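Local coordinates for protein methylocystis parvus OBBP MbnE (PDB 5ICQ) that probably binds the copper-chelating peptide methanobactin in the periplasm for uptake, as a solute-binding protein of family 5, at residues A[38-43]-A[193-198]; A[322-327]-A[566-571]; A[363-368]-A[556-561]; A[377-382]-A[397-402]; A[511-516]-A[523-528]. All coordinates share one frame; numbering follows the deposited sequence.

Contact 1 (A[38-43]-A[193-198])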
# COMPACT_ATOMS: atom_id res chain seq x y z
N LEU A 38 17.93 10.79 3.66
CA LEU A 38 17.65 9.85 4.73
C LEU A 38 16.98 8.63 4.10
O LEU A 38 15.84 8.73 3.64
CB LEU A 38 16.75 10.48 5.78
CG LEU A 38 16.33 9.57 6.94
CD1 LEU A 38 17.55 9.03 7.63
CD2 LEU A 38 15.44 10.34 7.91
N ALA A 39 17.69 7.50 4.07
CA ALA A 39 17.12 6.23 3.63
C ALA A 39 16.72 5.41 4.85
O ALA A 39 17.41 5.42 5.86
CB ALA A 39 18.12 5.43 2.79
N MET A 40 15.59 4.69 4.73
CA MET A 40 15.17 3.84 5.84
C MET A 40 16.24 2.82 6.18
O MET A 40 16.56 2.60 7.36
CB MET A 40 13.85 3.14 5.51
CG MET A 40 13.35 2.22 6.64
SD MET A 40 13.18 3.12 8.21
CE MET A 40 13.27 1.77 9.40
N HIS A 41 16.82 2.19 5.15
CA HIS A 41 17.91 1.23 5.30
C HIS A 41 19.04 1.59 4.35
O HIS A 41 18.80 1.94 3.19
CB HIS A 41 17.44 -0.21 5.02
CG HIS A 41 16.23 -0.61 5.79
ND1 HIS A 41 16.27 -0.99 7.11
CD2 HIS A 41 14.93 -0.68 5.42
CE1 HIS A 41 15.05 -1.28 7.53
NE2 HIS A 41 14.22 -1.10 6.52
N GLY A 42 20.27 1.51 4.83
CA GLY A 42 21.37 1.84 3.96
C GLY A 42 21.47 3.34 3.76
O GLY A 42 21.01 4.14 4.59
N ALA A 43 22.08 3.73 2.64
CA ALA A 43 22.44 5.09 2.29
C ALA A 43 21.56 5.62 1.16
O ALA A 43 21.14 4.85 0.29
CB ALA A 43 23.91 5.17 1.84
N LEU A 193 10.83 5.94 13.00
CA LEU A 193 10.22 7.17 13.49
C LEU A 193 10.80 8.45 12.90
O LEU A 193 10.01 9.36 12.60
CB LEU A 193 10.29 7.18 15.03
CG LEU A 193 9.61 8.36 15.74
CD1 LEU A 193 8.17 8.44 15.31
CD2 LEU A 193 9.70 8.17 17.25
N PRO A 194 12.12 8.60 12.69
CA PRO A 194 12.61 9.84 12.07
C PRO A 194 12.07 10.09 10.68
O PRO A 194 11.85 11.25 10.31
CB PRO A 194 14.13 9.65 12.05
CG PRO A 194 14.40 8.71 13.18
CD PRO A 194 13.24 7.76 13.15
N LEU A 195 11.85 9.03 9.88
CA LEU A 195 11.30 9.21 8.54
C LEU A 195 9.81 9.54 8.60
O LEU A 195 9.32 10.31 7.77
CB LEU A 195 11.54 7.96 7.68
CG LEU A 195 12.96 7.70 7.18
CD1 LEU A 195 13.83 7.06 8.26
CD2 LEU A 195 12.92 6.84 5.93
N ILE A 196 9.09 8.95 9.55
CA ILE A 196 7.69 9.31 9.76
C ILE A 196 7.57 10.78 10.14
O ILE A 196 6.69 11.50 9.64
CB ILE A 196 7.07 8.39 10.83
CG1 ILE A 196 6.92 6.97 10.30
CG2 ILE A 196 5.70 8.93 11.28
CD1 ILE A 196 6.66 5.95 11.38
N LEU A 197 8.44 11.26 11.03
CA LEU A 197 8.43 12.69 11.37
C LEU A 197 8.78 13.55 10.17
O LEU A 197 8.25 14.66 10.01
CB LEU A 197 9.41 12.96 12.52
CG LEU A 197 9.07 12.29 13.85
CD1 LEU A 197 10.23 12.43 14.84
CD2 LEU A 197 7.80 12.91 14.42
N ALA A 198 9.68 13.06 9.31
CA ALA A 198 10.12 13.83 8.15
C ALA A 198 9.03 13.99 7.10
O ALA A 198 9.11 14.92 6.29
CB ALA A 198 11.35 13.16 7.54

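Contact 2 (A[322-327]-A[566-571])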
# COMPACT_ATOMS: atom_id res chain seq x y z
N ASN A 322 -3.64 -10.71 -1.48
CA ASN A 322 -5.00 -10.99 -1.07
C ASN A 322 -5.17 -12.50 -0.99
O ASN A 322 -4.48 -13.24 -1.70
CB ASN A 322 -6.04 -10.45 -2.06
CG ASN A 322 -5.86 -8.99 -2.36
OD1 ASN A 322 -5.51 -8.20 -1.49
ND2 ASN A 322 -6.13 -8.61 -3.61
N GLY A 323 -6.10 -12.96 -0.16
CA GLY A 323 -6.29 -14.40 -0.09
C GLY A 323 -7.49 -14.78 0.75
O GLY A 323 -8.06 -13.96 1.47
N PHE A 324 -7.87 -16.06 0.63
CA PHE A 324 -8.80 -16.65 1.59
C PHE A 324 -8.09 -16.82 2.92
O PHE A 324 -7.09 -17.54 3.00
CB PHE A 324 -9.30 -18.02 1.10
CG PHE A 324 -10.21 -17.98 -0.10
CD1 PHE A 324 -11.53 -17.55 0.03
CD2 PHE A 324 -9.76 -18.43 -1.33
CE1 PHE A 324 -12.38 -17.52 -1.08
CE2 PHE A 324 -10.61 -18.43 -2.43
CZ PHE A 324 -11.93 -17.97 -2.30
N VAL A 325 -8.62 -16.21 3.97
CA VAL A 325 -7.99 -16.24 5.29
C VAL A 325 -8.67 -17.29 6.14
O VAL A 325 -9.89 -17.27 6.30
CB VAL A 325 -8.08 -14.87 5.98
CG1 VAL A 325 -7.51 -14.98 7.38
CG2 VAL A 325 -7.32 -13.81 5.19
N PHE A 326 -7.87 -18.19 6.74
CA PHE A 326 -8.39 -19.14 7.73
C PHE A 326 -8.48 -18.48 9.10
O PHE A 326 -7.54 -17.81 9.54
CB PHE A 326 -7.46 -20.36 7.86
CG PHE A 326 -7.35 -21.20 6.61
CD1 PHE A 326 -8.24 -22.25 6.37
CD2 PHE A 326 -6.30 -21.01 5.72
CE1 PHE A 326 -8.10 -23.06 5.24
CE2 PHE A 326 -6.15 -21.79 4.60
CZ PHE A 326 -7.05 -22.83 4.36
N ASN A 327 -9.59 -18.69 9.80
CA ASN A 327 -9.65 -18.22 11.18
C ASN A 327 -9.02 -19.28 12.06
O ASN A 327 -9.69 -20.23 12.51
CB ASN A 327 -11.08 -17.91 11.61
CG ASN A 327 -11.13 -17.33 13.02
OD1 ASN A 327 -10.11 -17.28 13.71
ND2 ASN A 327 -12.31 -16.87 13.45
N TYR A 566 -1.62 -19.46 6.62
CA TYR A 566 -2.69 -18.66 7.21
C TYR A 566 -3.68 -18.21 6.16
O TYR A 566 -4.83 -17.89 6.49
CB TYR A 566 -2.11 -17.44 7.92
CG TYR A 566 -1.14 -17.82 9.01
CD1 TYR A 566 -1.58 -18.39 10.20
CD2 TYR A 566 0.23 -17.61 8.85
CE1 TYR A 566 -0.68 -18.75 11.21
CE2 TYR A 566 1.13 -17.96 9.85
CZ TYR A 566 0.67 -18.53 11.01
OH TYR A 566 1.58 -18.86 11.99
N VAL A 567 -3.26 -18.15 4.90
CA VAL A 567 -4.09 -17.65 3.81
C VAL A 567 -3.94 -18.62 2.65
O VAL A 567 -2.95 -19.34 2.53
CB VAL A 567 -3.69 -16.22 3.36
CG1 VAL A 567 -3.67 -15.27 4.53
CG2 VAL A 567 -2.34 -16.24 2.70
N VAL A 568 -4.97 -18.66 1.80
CA VAL A 568 -4.84 -19.25 0.47
C VAL A 568 -4.62 -18.09 -0.50
O VAL A 568 -5.56 -17.31 -0.74
CB VAL A 568 -6.08 -20.06 0.08
CG1 VAL A 568 -5.88 -20.70 -1.31
CG2 VAL A 568 -6.35 -21.13 1.12
N PRO A 569 -3.42 -17.91 -1.04
CA PRO A 569 -3.15 -16.70 -1.82
C PRO A 569 -4.02 -16.68 -3.07
O PRO A 569 -4.25 -17.72 -3.69
CB PRO A 569 -1.66 -16.83 -2.18
CG PRO A 569 -1.13 -17.94 -1.34
CD PRO A 569 -2.29 -18.85 -1.04
N LEU A 570 -4.48 -15.48 -3.43
CA LEU A 570 -5.27 -15.31 -4.63
C LEU A 570 -4.36 -14.83 -5.77
O LEU A 570 -3.46 -15.57 -6.18
CB LEU A 570 -6.45 -14.37 -4.37
CG LEU A 570 -7.55 -15.08 -3.56
CD1 LEU A 570 -8.61 -14.11 -3.07
CD2 LEU A 570 -8.21 -16.20 -4.39
N PHE A 571 -4.56 -13.63 -6.29
CA PHE A 571 -3.93 -13.29 -7.57
C PHE A 571 -3.85 -11.77 -7.74
O PHE A 571 -4.50 -11.01 -7.02
CB PHE A 571 -4.71 -13.92 -8.73
CG PHE A 571 -6.20 -13.76 -8.60
CD1 PHE A 571 -6.83 -12.64 -9.09
CD2 PHE A 571 -6.96 -14.74 -7.98
CE1 PHE A 571 -8.21 -12.49 -8.96
CE2 PHE A 571 -8.33 -14.60 -7.85
CZ PHE A 571 -8.95 -13.47 -8.34
O HOH W 1 -2.97 -11.05 -4.34
O HOH W 2 -6.63 -11.32 -5.39

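Contact 3 (A[363-368]-A[556-561])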
# COMPACT_ATOMS: atom_id res chain seq x y z
N THR A 363 -0.71 -15.04 -6.99
CA THR A 363 0.16 -14.48 -5.96
C THR A 363 0.89 -15.60 -5.21
O THR A 363 0.26 -16.52 -4.68
CB THR A 363 -0.66 -13.63 -4.99
OG1 THR A 363 -1.27 -12.56 -5.73
CG2 THR A 363 0.25 -13.03 -3.91
N LYS A 364 2.22 -15.52 -5.18
CA LYS A 364 3.03 -16.61 -4.63
C LYS A 364 3.79 -16.22 -3.38
O LYS A 364 4.50 -17.06 -2.82
CB LYS A 364 4.03 -17.11 -5.69
CG LYS A 364 3.36 -17.52 -6.99
CD LYS A 364 4.23 -18.44 -7.84
CE LYS A 364 5.33 -17.69 -8.56
NZ LYS A 364 5.94 -18.53 -9.64
N SER A 365 3.67 -14.98 -2.92
CA SER A 365 4.51 -14.46 -1.85
C SER A 365 3.80 -13.26 -1.25
O SER A 365 2.97 -12.63 -1.91
CB SER A 365 5.90 -14.07 -2.40
OG SER A 365 6.59 -13.20 -1.52
N PHE A 366 4.10 -12.97 0.02
CA PHE A 366 3.60 -11.74 0.60
C PHE A 366 4.30 -10.50 0.06
O PHE A 366 3.83 -9.39 0.29
CB PHE A 366 3.71 -11.78 2.13
CG PHE A 366 2.67 -12.65 2.76
CD1 PHE A 366 2.88 -14.01 2.92
CD2 PHE A 366 1.43 -12.11 3.12
CE1 PHE A 366 1.87 -14.82 3.47
CE2 PHE A 366 0.45 -12.90 3.67
CZ PHE A 366 0.67 -14.26 3.85
N PHE A 367 5.41 -10.68 -0.67
CA PHE A 367 6.12 -9.57 -1.31
C PHE A 367 6.47 -10.01 -2.73
O PHE A 367 7.63 -10.06 -3.13
CB PHE A 367 7.36 -9.17 -0.51
CG PHE A 367 7.04 -8.80 0.90
CD1 PHE A 367 6.69 -7.49 1.22
CD2 PHE A 367 7.02 -9.76 1.90
CE1 PHE A 367 6.35 -7.15 2.51
CE2 PHE A 367 6.69 -9.42 3.20
CZ PHE A 367 6.35 -8.12 3.50
N ASP A 368 5.44 -10.34 -3.51
CA ASP A 368 5.64 -11.08 -4.75
C ASP A 368 6.26 -10.19 -5.83
O ASP A 368 6.12 -8.96 -5.82
CB ASP A 368 4.30 -11.65 -5.24
CG ASP A 368 4.47 -12.88 -6.10
OD1 ASP A 368 5.60 -13.38 -6.20
OD2 ASP A 368 3.46 -13.37 -6.66
N ALA A 556 13.25 -14.03 4.90
CA ALA A 556 13.01 -15.02 5.95
C ALA A 556 11.62 -14.86 6.55
O ALA A 556 10.93 -15.85 6.84
CB ALA A 556 14.07 -14.90 7.05
N TYR A 557 11.19 -13.62 6.76
CA TYR A 557 9.84 -13.34 7.24
C TYR A 557 8.78 -13.91 6.29
O TYR A 557 7.81 -14.53 6.72
CB TYR A 557 9.71 -11.82 7.41
CG TYR A 557 8.34 -11.28 7.74
CD1 TYR A 557 7.66 -11.67 8.88
CD2 TYR A 557 7.76 -10.31 6.93
CE1 TYR A 557 6.41 -11.13 9.19
CE2 TYR A 557 6.52 -9.76 7.24
CZ TYR A 557 5.85 -10.18 8.36
OH TYR A 557 4.61 -9.64 8.68
N ASP A 558 8.97 -13.70 4.98
CA ASP A 558 8.07 -14.26 3.97
C ASP A 558 7.95 -15.77 4.13
O ASP A 558 6.85 -16.32 4.13
CB ASP A 558 8.60 -13.89 2.57
CG ASP A 558 7.57 -14.11 1.45
OD1 ASP A 558 6.36 -13.91 1.69
OD2 ASP A 558 7.98 -14.47 0.31
N ARG A 559 9.09 -16.46 4.29
CA ARG A 559 9.07 -17.91 4.46
C ARG A 559 8.26 -18.33 5.68
O ARG A 559 7.55 -19.33 5.64
CB ARG A 559 10.49 -18.47 4.57
CG ARG A 559 11.39 -18.02 3.42
CD ARG A 559 12.71 -18.78 3.35
NE ARG A 559 13.63 -18.03 2.50
CZ ARG A 559 13.84 -18.28 1.21
NH1 ARG A 559 13.17 -19.28 0.64
NH2 ARG A 559 14.67 -17.52 0.51
N VAL A 560 8.40 -17.60 6.79
CA VAL A 560 7.66 -17.96 8.00
C VAL A 560 6.16 -17.75 7.80
O VAL A 560 5.35 -18.60 8.17
CB VAL A 560 8.19 -17.17 9.21
CG1 VAL A 560 7.31 -17.41 10.44
CG2 VAL A 560 9.65 -17.57 9.53
N LEU A 561 5.77 -16.62 7.21
CA LEU A 561 4.35 -16.39 6.95
C LEU A 561 3.78 -17.46 6.03
O LEU A 561 2.71 -18.01 6.29
CB LEU A 561 4.16 -15.01 6.32
CG LEU A 561 4.37 -13.78 7.20
CD1 LEU A 561 4.07 -12.52 6.38
CD2 LEU A 561 3.47 -13.86 8.44

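Contact 4 (A[377-382]-A[397-402])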
# COMPACT_ATOMS: atom_id res chain seq x y z
N ARG A 377 13.64 -18.84 -4.43
CA ARG A 377 14.99 -18.54 -3.95
C ARG A 377 15.28 -19.40 -2.73
O ARG A 377 14.49 -19.41 -1.78
CB ARG A 377 15.13 -17.06 -3.59
CG ARG A 377 14.76 -16.10 -4.71
CD ARG A 377 15.04 -14.66 -4.32
NE ARG A 377 15.01 -13.77 -5.48
CZ ARG A 377 14.20 -12.73 -5.62
NH1 ARG A 377 13.33 -12.42 -4.66
NH2 ARG A 377 14.26 -11.99 -6.72
N GLY A 378 16.39 -20.14 -2.76
CA GLY A 378 16.81 -20.87 -1.58
C GLY A 378 17.24 -19.90 -0.49
O GLY A 378 17.81 -18.84 -0.75
N ALA A 379 16.94 -20.26 0.76
CA ALA A 379 17.33 -19.41 1.87
C ALA A 379 18.85 -19.29 1.93
O ALA A 379 19.58 -20.28 1.80
CB ALA A 379 16.80 -19.98 3.20
N SER A 380 19.32 -18.07 2.13
CA SER A 380 20.76 -17.87 2.22
C SER A 380 21.28 -18.33 3.59
O SER A 380 20.52 -18.64 4.50
CB SER A 380 21.10 -16.41 2.01
OG SER A 380 20.61 -15.64 3.09
N GLU A 381 22.61 -18.37 3.72
CA GLU A 381 23.19 -18.69 5.02
C GLU A 381 22.81 -17.65 6.06
O GLU A 381 22.58 -17.99 7.23
CB GLU A 381 24.71 -18.82 4.90
CG GLU A 381 25.13 -20.07 4.15
CD GLU A 381 24.42 -21.32 4.67
OE1 GLU A 381 24.62 -21.67 5.85
OE2 GLU A 381 23.65 -21.94 3.89
N LYS A 382 22.70 -16.38 5.66
CA LYS A 382 22.28 -15.34 6.60
C LYS A 382 20.82 -15.51 6.98
O LYS A 382 20.44 -15.25 8.13
CB LYS A 382 22.50 -13.94 6.01
CG LYS A 382 23.92 -13.48 5.82
CD LYS A 382 24.70 -14.37 4.93
CE LYS A 382 24.09 -14.49 3.61
NZ LYS A 382 24.57 -15.67 2.90
N GLU A 397 10.07 -27.30 1.98
CA GLU A 397 9.73 -26.93 0.61
C GLU A 397 9.84 -25.42 0.41
O GLU A 397 10.25 -24.95 -0.65
CB GLU A 397 8.30 -27.42 0.28
CG GLU A 397 7.22 -26.85 1.23
CD GLU A 397 5.82 -27.44 1.03
OE1 GLU A 397 5.60 -28.19 0.05
OE2 GLU A 397 4.93 -27.13 1.85
N ILE A 398 9.52 -24.66 1.45
CA ILE A 398 9.62 -23.20 1.37
C ILE A 398 11.04 -22.73 1.66
O ILE A 398 11.52 -21.76 1.05
CB ILE A 398 8.57 -22.60 2.31
CG1 ILE A 398 7.17 -22.82 1.71
CG2 ILE A 398 8.84 -21.11 2.56
CD1 ILE A 398 6.01 -22.58 2.65
N LEU A 399 11.73 -23.40 2.58
CA LEU A 399 13.10 -23.01 2.92
C LEU A 399 14.01 -23.10 1.69
O LEU A 399 14.88 -22.25 1.49
CB LEU A 399 13.65 -23.89 4.04
CG LEU A 399 15.01 -23.51 4.64
CD1 LEU A 399 14.93 -22.19 5.40
CD2 LEU A 399 15.54 -24.61 5.54
N GLU A 400 13.79 -24.10 0.84
CA GLU A 400 14.66 -24.29 -0.31
C GLU A 400 14.19 -23.56 -1.57
O GLU A 400 14.86 -23.64 -2.61
CB GLU A 400 14.82 -25.79 -0.60
CG GLU A 400 15.38 -26.59 0.59
CD GLU A 400 16.67 -25.99 1.19
OE1 GLU A 400 17.46 -25.38 0.44
OE2 GLU A 400 16.89 -26.15 2.41
N GLY A 401 13.09 -22.81 -1.49
CA GLY A 401 12.60 -22.07 -2.64
C GLY A 401 11.94 -22.92 -3.71
O GLY A 401 11.91 -22.51 -4.87
N GLU A 402 11.44 -24.10 -3.36
CA GLU A 402 10.75 -24.97 -4.31
C GLU A 402 9.24 -24.84 -4.26
O GLU A 402 8.56 -25.40 -5.13
CB GLU A 402 11.12 -26.44 -4.05
CG GLU A 402 12.59 -26.71 -4.17
CD GLU A 402 12.91 -28.19 -4.17
OE1 GLU A 402 11.99 -29.00 -3.94
OE2 GLU A 402 14.08 -28.53 -4.39

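Contact 5 (A[511-516]-A[523-528])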
# COMPACT_ATOMS: atom_id res chain seq x y z
N MET A 511 0.74 -4.92 13.12
CA MET A 511 -0.72 -4.88 13.20
C MET A 511 -1.33 -6.09 12.50
O MET A 511 -2.32 -6.65 12.96
CB MET A 511 -1.25 -3.58 12.58
CG MET A 511 -0.45 -2.35 12.98
SD MET A 511 -1.14 -0.82 12.33
CE MET A 511 -1.07 -1.06 10.57
N ARG A 512 -0.73 -6.50 11.38
CA ARG A 512 -1.30 -7.58 10.56
C ARG A 512 -0.98 -8.98 11.08
O ARG A 512 -1.74 -9.92 10.79
CB ARG A 512 -0.77 -7.49 9.13
CG ARG A 512 -1.04 -6.19 8.41
CD ARG A 512 -0.19 -6.14 7.16
NE ARG A 512 -0.42 -4.93 6.37
CZ ARG A 512 0.06 -4.74 5.14
NH1 ARG A 512 0.79 -5.68 4.56
NH2 ARG A 512 -0.21 -3.61 4.50
N TRP A 513 0.15 -9.16 11.76
CA TRP A 513 0.64 -10.52 12.01
C TRP A 513 1.16 -10.80 13.41
O TRP A 513 1.48 -11.96 13.69
CB TRP A 513 1.76 -10.88 10.99
CG TRP A 513 1.23 -10.97 9.59
CD1 TRP A 513 1.44 -10.09 8.56
CD2 TRP A 513 0.38 -12.01 9.06
NE1 TRP A 513 0.76 -10.51 7.43
CE2 TRP A 513 0.11 -11.69 7.71
CE3 TRP A 513 -0.18 -13.17 9.61
CZ2 TRP A 513 -0.69 -12.50 6.90
CZ3 TRP A 513 -0.97 -13.98 8.80
CH2 TRP A 513 -1.23 -13.63 7.46
N SER A 514 1.27 -9.82 14.31
CA SER A 514 1.88 -10.07 15.61
C SER A 514 0.92 -10.81 16.53
O SER A 514 -0.31 -10.67 16.44
CB SER A 514 2.33 -8.77 16.28
OG SER A 514 1.20 -8.05 16.74
N SER A 515 1.50 -11.60 17.44
CA SER A 515 0.70 -12.28 18.47
C SER A 515 -0.13 -11.27 19.27
O SER A 515 -1.25 -11.57 19.68
CB SER A 515 1.61 -13.04 19.42
OG SER A 515 2.35 -14.05 18.74
N ALA A 516 0.44 -10.09 19.51
CA ALA A 516 -0.24 -9.08 20.33
C ALA A 516 -1.57 -8.63 19.73
O ALA A 516 -2.48 -8.26 20.47
CB ALA A 516 0.68 -7.87 20.52
N SER A 523 -8.51 -5.59 14.67
CA SER A 523 -7.16 -5.53 14.14
C SER A 523 -7.11 -6.14 12.74
O SER A 523 -8.03 -6.82 12.30
CB SER A 523 -6.17 -6.26 15.07
OG SER A 523 -6.10 -7.64 14.77
N PHE A 524 -6.00 -5.87 12.05
CA PHE A 524 -5.74 -6.41 10.71
C PHE A 524 -5.30 -7.87 10.73
O PHE A 524 -5.14 -8.46 9.65
CB PHE A 524 -4.66 -5.58 10.01
CG PHE A 524 -5.08 -4.16 9.77
CD1 PHE A 524 -6.42 -3.82 9.72
CD2 PHE A 524 -4.14 -3.15 9.60
CE1 PHE A 524 -6.82 -2.51 9.50
CE2 PHE A 524 -4.54 -1.84 9.38
CZ PHE A 524 -5.87 -1.53 9.33
N ASN A 525 -5.10 -8.46 11.90
CA ASN A 525 -4.61 -9.83 11.99
C ASN A 525 -5.80 -10.79 11.89
O ASN A 525 -6.25 -11.40 12.87
CB ASN A 525 -3.83 -10.02 13.29
CG ASN A 525 -3.06 -11.34 13.32
OD1 ASN A 525 -3.37 -12.27 12.58
ND2 ASN A 525 -2.07 -11.43 14.21
N LEU A 526 -6.33 -10.91 10.66
CA LEU A 526 -7.58 -11.63 10.47
C LEU A 526 -7.44 -13.12 10.78
O LEU A 526 -8.38 -13.75 11.27
CB LEU A 526 -8.08 -11.44 9.04
CG LEU A 526 -8.31 -9.98 8.66
CD1 LEU A 526 -8.72 -9.88 7.18
CD2 LEU A 526 -9.37 -9.41 9.56
N ALA A 527 -6.28 -13.70 10.48
CA ALA A 527 -6.10 -15.13 10.69
C ALA A 527 -5.90 -15.49 12.16
O ALA A 527 -6.06 -16.66 12.52
CB ALA A 527 -4.90 -15.64 9.87
N GLY A 528 -5.56 -14.52 13.00
CA GLY A 528 -5.23 -14.85 14.38
C GLY A 528 -3.86 -15.49 14.53
O GLY A 528 -3.67 -16.31 15.42
O HOH W 3 -4.26 -3.92 13.56

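Contact 1 (A[38-43]-A[193-198])
L195 is the bump of this contact: its isobutyl group projects from helix 193-198 into the hollow between L38 and M40, and its two methyls share the work. CD1 of L195 faces the strand leucine and lies 3.7 Å from L38 CD2. CD2 of L195 instead reaches the backbone beyond A39, where it comes 3.6 Å from M40 N. The walls of the hollow follow from the torsions. L38 has CG anti to its own N (chi1 178°), which carries the CD2 branch across to the helix. M40 starts in the same way; its CB already lies 3.8 Å from L195 CD2, and the bend at chi2 (56°) brings SD to 4.0 Å from L195 CD1. The leucine tip is therefore touched by a branched side chain, a thioether and a stretch of main chain. Strand 38-39 pairs antiparallel with strand 109-120, and helix 193-198 rests its P194 and A198 side chains on that same strand, so the contact is helix-on-sheet packing at the short N-terminal strand, without a hydrogen bond between the two segments. The polar backbone is served elsewhere: the R124 guanidinium donates to A39 O and M40 O. F108 touches both M40 and L195 and so adds a further surface to the hollow. Beyond the methionine, CG of M40 lies over one face of the H41 ring, which also stacks on F550. Toward the start of the helix the fit is slacker, L38 CD2 standing 4.4 Å from P194 CB.

Contact 2 (A[322-327]-A[566-571])
F324 and V568 form the tight centre of this antiparallel ladder, a hydrogen-bonded pair in which each residue gives its N-H to the other's carbonyl. The bond from V568 N to F324 O is the shorter and straighter, 2.7 Å with 162° at the hydrogen. The return bond from F324 N to V568 O is bent to 136°. L570 N to N322 O and F326 N to Y566 O extend the ladder, with the axes of strands 322-326 and 567-569 at 157° between their N-to-C directions. G323 faces P569 at a CA separation of 4.3 Å; a side-chain carbon there would run into V568 O, so the close approach depends on the glycine. Round F324 and V568 the side chains pack closely. The V568 CG2 methyl presses to 3.5 Å from F326 CE2, approaching the ring obliquely, while L570 CD2 lies 3.8 Å from F324 CE2, the two side chains crossing at about a right angle. On the face of V325 and V567 the fit is looser, V325 CG2 meeting V567 CG1 at 4.0 Å. The wet part is the N322 and F571 end. There one water accepts from N322 ND2 and donates to F571 O at 2.7 Å, a second accepts from N322 N and donates only weakly to the same carbonyl, and N322 OD1 is held by Q498. In the sheet, strand 322-326 lies between strands 567-572 and 494-498; strand 361-362 also pairs with 567-572, and helices 336-343 and 453-467 pack against side chains of F326 and V568 respectively.

Contact 3 (A[363-368]-A[556-561])
D558 offers one carboxylate oxygen to S365 and the other to F366. OD1 of D558 accepts F366 N at 3.0 Å from the syn side, with the donor 22° out of the carboxylate plane. OD2 is met from above that plane by S365 OG at 2.6 Å, and it also bonds S374 OG. CG of D558 lies anti to its backbone N, which swings the carboxylate off the helix toward the loop. S365 OG in turn accepts F367 N at 2.9 Å, an ST turn, so the same hydroxyl accepts within the turn and donates to the helix carboxylate. The F366 ring stands 87° from the carboxylate and has OD1 at its edge. Over one face of this ring comes L561 CD1, a CH-pi contact 4.0 Å from the centroid and 17° off the normal. F367 and Y557 cross at about a right angle, F367 CE2 lying 4.0 Å from Y557 CD2, while Y557 OH bonds Q509. An alanine at D558 removes both acceptors and would probably leave F366 N and the S365 hydroxyl without their mates across this buried contact, letting the turn shift from the helix. Helix 547-563 is thus tied to the loop following strand 361-362; helix 532-543 touches Y557, helix 381-387 touches A556 and V560, and F366 also meets W513 and V567 of strand 567-572.

Contact 4 (A[377-382]-A[397-402])
A379 and L399 supply the hydrogen bond of this contact and its apolar touch as well. A379 N donates to L399 O at 3.0 Å, and the donor sits nearly along the C=O axis, at a C=O...N angle of 175°. A weaker polar approach runs beside it, a CA-H...O contact of 3.5 Å from G378 CA to E400 O. Among apolar groups, A379 CB meets L399 CD1 at 3.6 Å; L399 has CG anti to its backbone N, and from there its CD1 branch turns back to the alanine. Steric fit governs the third group. G401 takes positive phi in a Schellman motif that ends helix 396-399, with E402 N bonded to E397 O at 3.1 Å and G401 N to I398 O. G401 CA packs 3.4 Å from R377 O, where a side-chain carbon would collide with R377 C. Charges act from outside the pair: R559 NH1 bonds both R377 O and I398 O, and E400 forms a salt bridge with R384. With L399 O taken by A379 and I398 O by R559, the last carbonyls of the short helix find donors, and the guanidinium would probably be stabilised by the helix C-terminal end.

Contact 5 (A[511-516]-A[523-528])
R512 and N525 bring their CA atoms to 4.3 Å where helix 508-513 meets a compact turn, N525 being both the centre of an inverse gamma turn and the start of a type I turn to G528. R512 O receives a CA-H...O contact from N525 CA at 3.1 Å. S523 OG holds N525 N in an ST turn, and it bonds T517 as well. In the N525 side chain, CG anti to the backbone N (chi1 -169°) puts the amide beside the R512 and S514 carbonyls. Its ND2 bonds A529 O and, weakly, S514 O at 2.9 Å, bent to 124°, while OD1 accepts weakly from G528 N. On the more exposed side, M511 runs alongside F524, pointing the same way, and its bent end sets CE at the ring edge, 3.8 Å from F524 CE2. Water 3 accepts from F524 N at 3.0 Å and reaches M511 O weakly. W513 CZ3 lies 4.4 Å from A527 CB on the buried side. An alanine at N525 lacks the amide and would probably leave S514 O and A529 O each short of one donor and the turn at G528 less restrained. The chemistry implies a joint held across the two segments mainly by weak polar contacts, a bridging water and modest apolar packing, with firmer bonds inside the turn and from the asparagine amide to A529.

How the contacts relate
From the N terminus, contact 1 closes first, packing helix 193-198 on the short strand 38-39 of the first antiparallel sheet; it is in series with all the others and touches none. Contact 2 then opens the outermost of the remaining loops, from 322-327 to 566-571. Contact 3 is nested within it, and contacts 4 and 5 lie one after the other inside contact 3, so no two loops cross. Helix 547-563 connects these: R559 bonds carbonyls of contact 4, Y557 and L561 touch W513 of contact 5, and the chain runs on into strand 567-572 of contact 2, which in turn bonds T363 of contact 3.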